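Lantibiotic dehydratase (Microbispora corallina, PDB 5EHK) probably dehydrates serine and threonine residues of the NAI-107 precursor peptide, using glutamyl-tRNA to activate their hydroxyl groups during biosynthesis of this lantibiotic. Local coordinates at residues R153-R167 and D369-R383. Residues are numbered along the deposited sequence; the frame is centred on the assembly and turned at random.
Sequences RFDTSAKWLAGTGHR and DLRIDLEVRLPEVVR
F154 lays one face of its ring against the side chain of R383, whose CB stands 3.5 Å from the ring centroid, 12° off its normal. The R383 guanidinium sets a face over F154 CD2 and bonds to E380 in the same helix and, through NH2, to D10 of strand 6-17. W160 meets aliphatic branches: V376 CG2 sits over its six-membered ring and L374 CD1 approaches obliquely near NE1. Both aromatics lie on the same face of the sheet, and L512 of helix 512-516 also touches W160. On the other face the side chains are mostly charged. E375, with CG anti to its backbone N (chi1 -173°), crosses K159 obliquely, and its OE2 is shared by two side-by-side cations, 3.3 Å from K159 NZ in a weak bond and 3.1 Å from R377 NE. Where the strands part, D373 OD2 takes G165 N on its anti lone pair at 3.0 Å, and H166 ND1 accepts D373 N almost in the ring plane, 2.9 Å away, with I372 CD1 over one ring face. E375, with D155 OD2 a long 3.7 Å from R377 NH1, partly offsets the crowded positive charges; ND1 is probably unprotonated, so any ring proton would sit on NE2.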
loop_
_atom_site.group_PDB
_atom_site.type_symbol
_atom_site.label_atom_id
_atom_site.label_comp_id
_atom_site.label_asym_id
_atom_site.label_seq_id
_atom_site.Cartn_x
_atom_site.Cartn_y
_atom_site.Cartn_z
ATOM N N ARG A 153 15.124 -45.517 5.701
ATOM C CA ARG A 153 16.096 -45.250 6.746
ATOM C C ARG A 153 17.424 -44.844 6.162
ATOM O O ARG A 153 17.791 -45.264 5.070
ATOM C CB ARG A 153 16.270 -46.517 7.578
ATOM C CG ARG A 153 17.287 -46.435 8.695
ATOM C CD ARG A 153 17.331 -47.758 9.403
ATOM N NE ARG A 153 16.007 -48.008 9.958
ATOM C CZ ARG A 153 15.603 -47.593 11.154
ATOM N NH1 ARG A 153 16.433 -46.917 11.946
ATOM N NH2 ARG A 153 14.369 -47.869 11.559
ATOM N N PHE A 154 18.152 -44.026 6.901
ATOM C CA PHE A 154 19.526 -43.763 6.556
ATOM C C PHE A 154 20.377 -44.852 7.183
ATOM O O PHE A 154 20.127 -45.302 8.308
ATOM C CB PHE A 154 19.965 -42.392 7.035
ATOM C CG PHE A 154 19.363 -41.263 6.253
ATOM C CD1 PHE A 154 19.694 -41.075 4.918
ATOM C CD2 PHE A 154 18.480 -40.369 6.862
ATOM C CE1 PHE A 154 19.144 -40.029 4.200
ATOM C CE2 PHE A 154 17.931 -39.315 6.147
ATOM C CZ PHE A 154 18.265 -39.143 4.817
ATOM N N ASP A 155 21.382 -45.274 6.434
ATOM C CA ASP A 155 22.147 -46.457 6.756
ATOM C C ASP A 155 23.565 -46.235 6.266
ATOM O O ASP A 155 23.946 -45.102 5.930
ATOM C CB ASP A 155 21.519 -47.647 6.030
ATOM C CG ASP A 155 21.838 -48.965 6.686
ATOM O OD1 ASP A 155 22.266 -48.933 7.857
ATOM O OD2 ASP A 155 21.628 -50.023 6.043
ATOM N N THR A 156 24.350 -47.307 6.210
ATOM C CA THR A 156 25.676 -47.216 5.617
ATOM C C THR A 156 25.645 -47.891 4.255
ATOM O O THR A 156 26.567 -47.749 3.456
ATOM C CB THR A 156 26.763 -47.815 6.547
ATOM O OG1 THR A 156 26.333 -49.098 7.015
ATOM C CG2 THR A 156 26.982 -46.906 7.763
ATOM N N SER A 157 24.526 -48.539 3.958
ATOM C CA SER A 157 24.385 -49.277 2.709
ATOM C C SER A 157 23.073 -48.989 1.980
ATOM O O SER A 157 21.987 -49.203 2.529
ATOM C CB SER A 157 24.517 -50.778 2.981
ATOM O OG SER A 157 23.532 -51.216 3.907
ATOM N N ALA A 158 23.178 -48.536 0.734
ATOM C CA ALA A 158 22.000 -48.288 -0.095
ATOM C C ALA A 158 21.207 -49.568 -0.297
ATOM O O ALA A 158 21.783 -50.654 -0.315
ATOM C CB ALA A 158 22.402 -47.712 -1.435
ATOM N N LYS A 159 19.886 -49.434 -0.402
ATOM C CA LYS A 159 18.998 -50.554 -0.695
ATOM C C LYS A 159 17.719 -50.034 -1.362
ATOM O O LYS A 159 17.226 -48.968 -1.001
ATOM C CB LYS A 159 18.666 -51.321 0.599
ATOM C CG LYS A 159 17.681 -52.487 0.406
ATOM C CD LYS A 159 17.169 -53.098 1.716
ATOM C CE LYS A 159 18.165 -54.031 2.392
ATOM N NZ LYS A 159 17.454 -54.932 3.354
ATOM N N TRP A 160 17.168 -50.777 -2.318
ATOM C CA TRP A 160 15.913 -50.371 -2.942
ATOM C C TRP A 160 15.030 -51.549 -3.344
ATOM O O TRP A 160 14.885 -51.856 -4.521
ATOM C CB TRP A 160 16.165 -49.482 -4.155
ATOM C CG TRP A 160 14.932 -48.735 -4.622
ATOM C CD1 TRP A 160 13.857 -49.251 -5.310
ATOM C CD2 TRP A 160 14.659 -47.339 -4.452
ATOM N NE1 TRP A 160 12.936 -48.264 -5.566
ATOM C CE2 TRP A 160 13.402 -47.080 -5.054
ATOM C CE3 TRP A 160 15.353 -46.280 -3.854
ATOM C CZ2 TRP A 160 12.824 -45.800 -5.067
ATOM C CZ3 TRP A 160 14.778 -45.004 -3.872
ATOM C CH2 TRP A 160 13.528 -44.779 -4.477
ATOM N N LEU A 161 14.442 -52.207 -2.355
ATOM C CA LEU A 161 13.661 -53.410 -2.594
ATOM C C LEU A 161 12.185 -53.166 -2.911
ATOM O O LEU A 161 11.341 -53.181 -2.022
ATOM C CB LEU A 161 13.793 -54.355 -1.396
ATOM C CG LEU A 161 13.660 -55.842 -1.722
ATOM C CD1 LEU A 161 14.786 -56.278 -2.652
ATOM C CD2 LEU A 161 13.651 -56.654 -0.428
ATOM N N ALA A 162 11.873 -52.995 -4.189
ATOM C CA ALA A 162 10.482 -52.880 -4.602
ATOM C C ALA A 162 9.808 -54.240 -4.542
ATOM O O ALA A 162 10.300 -55.203 -5.124
ATOM C CB ALA A 162 10.384 -52.300 -6.002
ATOM N N GLY A 163 8.677 -54.304 -3.847
ATOM C CA GLY A 163 7.885 -55.517 -3.742
ATOM C C GLY A 163 6.584 -55.392 -4.516
ATOM O O GLY A 163 6.500 -54.632 -5.485
ATOM N N THR A 164 5.579 -56.166 -4.125
ATOM C CA THR A 164 4.285 -56.126 -4.800
ATOM C C THR A 164 3.119 -56.301 -3.827
ATOM O O THR A 164 1.956 -56.184 -4.217
ATOM C CB THR A 164 4.182 -57.214 -5.887
ATOM O OG1 THR A 164 3.320 -56.758 -6.938
ATOM C CG2 THR A 164 3.639 -58.530 -5.288
ATOM N N GLY A 165 3.428 -56.584 -2.565
ATOM C CA GLY A 165 2.393 -56.809 -1.570
ATOM C C GLY A 165 1.783 -55.561 -0.941
ATOM O O GLY A 165 1.801 -55.409 0.277
ATOM N N HIS A 166 1.214 -54.687 -1.764
ATOM C CA HIS A 166 0.652 -53.420 -1.294
ATOM C C HIS A 166 -0.636 -53.627 -0.513
ATOM O O HIS A 166 -1.498 -54.417 -0.910
ATOM C CB HIS A 166 0.391 -52.477 -2.468
ATOM C CG HIS A 166 1.559 -52.324 -3.390
ATOM N ND1 HIS A 166 2.858 -52.238 -2.938
ATOM C CD2 HIS A 166 1.625 -52.270 -4.741
ATOM C CE1 HIS A 166 3.674 -52.123 -3.970
ATOM N NE2 HIS A 166 2.951 -52.142 -5.077
ATOM N N ARG A 167 -0.752 -52.912 0.602
ATOM C CA ARG A 167 -1.919 -52.993 1.475
ATOM C C ARG A 167 -2.640 -51.667 1.665
ATOM O O ARG A 167 -2.027 -50.604 1.765
ATOM C CB ARG A 167 -1.487 -53.497 2.844
ATOM C CG ARG A 167 -1.076 -54.935 2.871
ATOM C CD ARG A 167 -2.208 -55.820 2.404
ATOM N NE ARG A 167 -2.219 -57.023 3.228
ATOM C CZ ARG A 167 -2.803 -57.090 4.423
ATOM N NH1 ARG A 167 -3.415 -56.022 4.928
ATOM N NH2 ARG A 167 -2.761 -58.216 5.123
ATOM N N ASP A 369 -5.889 -44.911 2.185
ATOM C CA ASP A 369 -4.450 -44.720 2.141
ATOM C C ASP A 369 -3.816 -46.051 1.740
ATOM O O ASP A 369 -4.273 -47.124 2.158
ATOM C CB ASP A 369 -3.888 -44.291 3.501
ATOM C CG ASP A 369 -4.579 -43.047 4.085
ATOM O OD1 ASP A 369 -5.145 -42.224 3.312
ATOM O OD2 ASP A 369 -4.519 -42.900 5.339
ATOM N N LEU A 370 -2.753 -45.979 0.947
ATOM C CA LEU A 370 -2.120 -47.166 0.426
ATOM C C LEU A 370 -0.745 -47.341 1.028
ATOM O O LEU A 370 0.084 -46.441 0.953
ATOM C CB LEU A 370 -1.961 -47.025 -1.069
ATOM C CG LEU A 370 -1.489 -48.297 -1.753
ATOM C CD1 LEU A 370 -2.420 -49.447 -1.392
ATOM C CD2 LEU A 370 -1.402 -48.081 -3.254
ATOM N N ARG A 371 -0.487 -48.497 1.630
ATOM C CA ARG A 371 0.872 -48.791 2.070
ATOM C C ARG A 371 1.615 -49.505 0.952
ATOM O O ARG A 371 1.186 -50.568 0.488
ATOM C CB ARG A 371 0.925 -49.615 3.350
ATOM C CG ARG A 371 2.356 -49.839 3.819
ATOM C CD ARG A 371 2.399 -50.553 5.141
ATOM N NE ARG A 371 1.728 -51.835 5.044
ATOM C CZ ARG A 371 2.322 -52.923 4.577
ATOM N NH1 ARG A 371 3.596 -52.863 4.201
ATOM N NH2 ARG A 371 1.651 -54.065 4.494
ATOM N N ILE A 372 2.691 -48.880 0.485
ATOM C CA ILE A 372 3.516 -49.430 -0.579
ATOM C C ILE A 372 4.515 -50.472 -0.071
ATOM O O ILE A 372 5.223 -50.230 0.913
ATOM C CB ILE A 372 4.285 -48.306 -1.289
ATOM C CG1 ILE A 372 3.317 -47.408 -2.064
ATOM C CG2 ILE A 372 5.359 -48.876 -2.209
ATOM C CD1 ILE A 372 2.386 -48.130 -3.041
ATOM N N ASP A 373 4.558 -51.633 -0.726
ATOM C CA ASP A 373 5.586 -52.642 -0.442
ATOM C C ASP A 373 6.884 -52.245 -1.129
ATOM O O ASP A 373 7.063 -52.449 -2.328
ATOM C CB ASP A 373 5.133 -54.047 -0.881
ATOM C CG ASP A 373 6.145 -55.140 -0.514
ATOM O OD1 ASP A 373 7.096 -54.857 0.249
ATOM O OD2 ASP A 373 5.983 -56.290 -0.985
ATOM N N LEU A 374 7.786 -51.674 -0.345
ATOM C CA LEU A 374 9.007 -51.083 -0.866
ATOM C C LEU A 374 9.892 -50.797 0.321
ATOM O O LEU A 374 9.475 -50.179 1.304
ATOM C CB LEU A 374 8.709 -49.787 -1.628
ATOM C CG LEU A 374 9.797 -48.875 -2.223
ATOM C CD1 LEU A 374 10.512 -49.483 -3.438
ATOM C CD2 LEU A 374 9.181 -47.523 -2.601
ATOM N N GLU A 375 11.116 -51.281 0.238
ATOM C CA GLU A 375 12.096 -50.981 1.248
ATOM C C GLU A 375 13.117 -50.042 0.641
ATOM O O GLU A 375 13.627 -50.281 -0.447
ATOM C CB GLU A 375 12.723 -52.261 1.789
ATOM C CG GLU A 375 13.649 -52.034 2.966
ATOM C CD GLU A 375 14.228 -53.333 3.513
ATOM O OE1 GLU A 375 14.033 -54.401 2.875
ATOM O OE2 GLU A 375 14.907 -53.266 4.566
ATOM N N VAL A 376 13.351 -48.931 1.319
ATOM C CA VAL A 376 14.319 -47.969 0.845
ATOM C C VAL A 376 15.327 -47.638 1.923
ATOM O O VAL A 376 14.966 -47.335 3.063
ATOM C CB VAL A 376 13.655 -46.682 0.350
ATOM C CG1 VAL A 376 14.716 -45.635 0.056
ATOM C CG2 VAL A 376 12.836 -46.956 -0.901
ATOM N N ARG A 377 16.599 -47.729 1.565
ATOM C CA ARG A 377 17.644 -47.303 2.467
ATOM C C ARG A 377 18.610 -46.420 1.726
ATOM O O ARG A 377 18.916 -46.659 0.565
ATOM C CB ARG A 377 18.363 -48.497 3.090
ATOM C CG ARG A 377 17.569 -49.133 4.203
ATOM C CD ARG A 377 18.089 -50.503 4.533
ATOM N NE ARG A 377 17.122 -51.239 5.338
ATOM C CZ ARG A 377 17.196 -51.355 6.657
ATOM N NH1 ARG A 377 18.204 -50.793 7.315
ATOM N NH2 ARG A 377 16.269 -52.040 7.311
ATOM N N LEU A 378 19.080 -45.381 2.393
ATOM C CA LEU A 378 19.992 -44.471 1.741
ATOM C C LEU A 378 21.198 -44.288 2.647
ATOM O O LEU A 378 21.065 -44.257 3.864
ATOM C CB LEU A 378 19.305 -43.130 1.476
ATOM C CG LEU A 378 18.004 -43.085 0.677
ATOM C CD1 LEU A 378 17.441 -41.675 0.761
ATOM C CD2 LEU A 378 18.224 -43.473 -0.788
ATOM N N PRO A 379 22.389 -44.199 2.048
ATOM C CA PRO A 379 23.630 -44.083 2.810
ATOM C C PRO A 379 23.722 -42.726 3.467
ATOM O O PRO A 379 22.968 -41.823 3.122
ATOM C CB PRO A 379 24.701 -44.189 1.730
ATOM C CG PRO A 379 24.053 -43.647 0.515
ATOM C CD PRO A 379 22.643 -44.184 0.597
ATOM N N GLU A 380 24.671 -42.586 4.376
ATOM C CA GLU A 380 24.879 -41.342 5.085
ATOM C C GLU A 380 25.318 -40.166 4.204
ATOM O O GLU A 380 25.130 -39.013 4.574
ATOM C CB GLU A 380 25.901 -41.569 6.206
ATOM C CG GLU A 380 25.426 -42.498 7.292
ATOM C CD GLU A 380 24.253 -41.921 8.068
ATOM O OE1 GLU A 380 24.208 -40.668 8.215
ATOM O OE2 GLU A 380 23.385 -42.718 8.518
ATOM N N VAL A 381 25.885 -40.430 3.039
ATOM C CA VAL A 381 26.387 -39.323 2.229
ATOM C C VAL A 381 25.208 -38.478 1.751
ATOM O O VAL A 381 25.317 -37.262 1.628
ATOM C CB VAL A 381 27.272 -39.806 1.027
ATOM C CG1 VAL A 381 26.451 -40.623 0.024
ATOM C CG2 VAL A 381 27.984 -38.636 0.346
ATOM N N VAL A 382 24.071 -39.132 1.527
ATOM C CA VAL A 382 22.864 -38.442 1.102
ATOM C C VAL A 382 22.262 -37.620 2.242
ATOM O O VAL A 382 21.946 -36.447 2.054
ATOM C CB VAL A 382 21.826 -39.415 0.546
ATOM C CG1 VAL A 382 20.474 -38.707 0.374
ATOM C CG2 VAL A 382 22.320 -39.988 -0.773
ATOM N N ARG A 383 22.121 -38.227 3.417
ATOM C CA ARG A 383 21.673 -37.501 4.605
ATOM C C ARG A 383 22.465 -36.204 4.818
ATOM O O ARG A 383 21.916 -35.190 5.225
ATOM C CB ARG A 383 21.813 -38.377 5.844
ATOM C CG ARG A 383 21.285 -37.747 7.127
ATOM C CD ARG A 383 22.016 -38.310 8.329
ATOM N NE ARG A 383 21.134 -38.589 9.457
ATOM C CZ ARG A 383 20.965 -39.790 10.005
ATOM N NH1 ARG A 383 21.608 -40.851 9.530
ATOM N NH2 ARG A 383 20.148 -39.933 11.038
#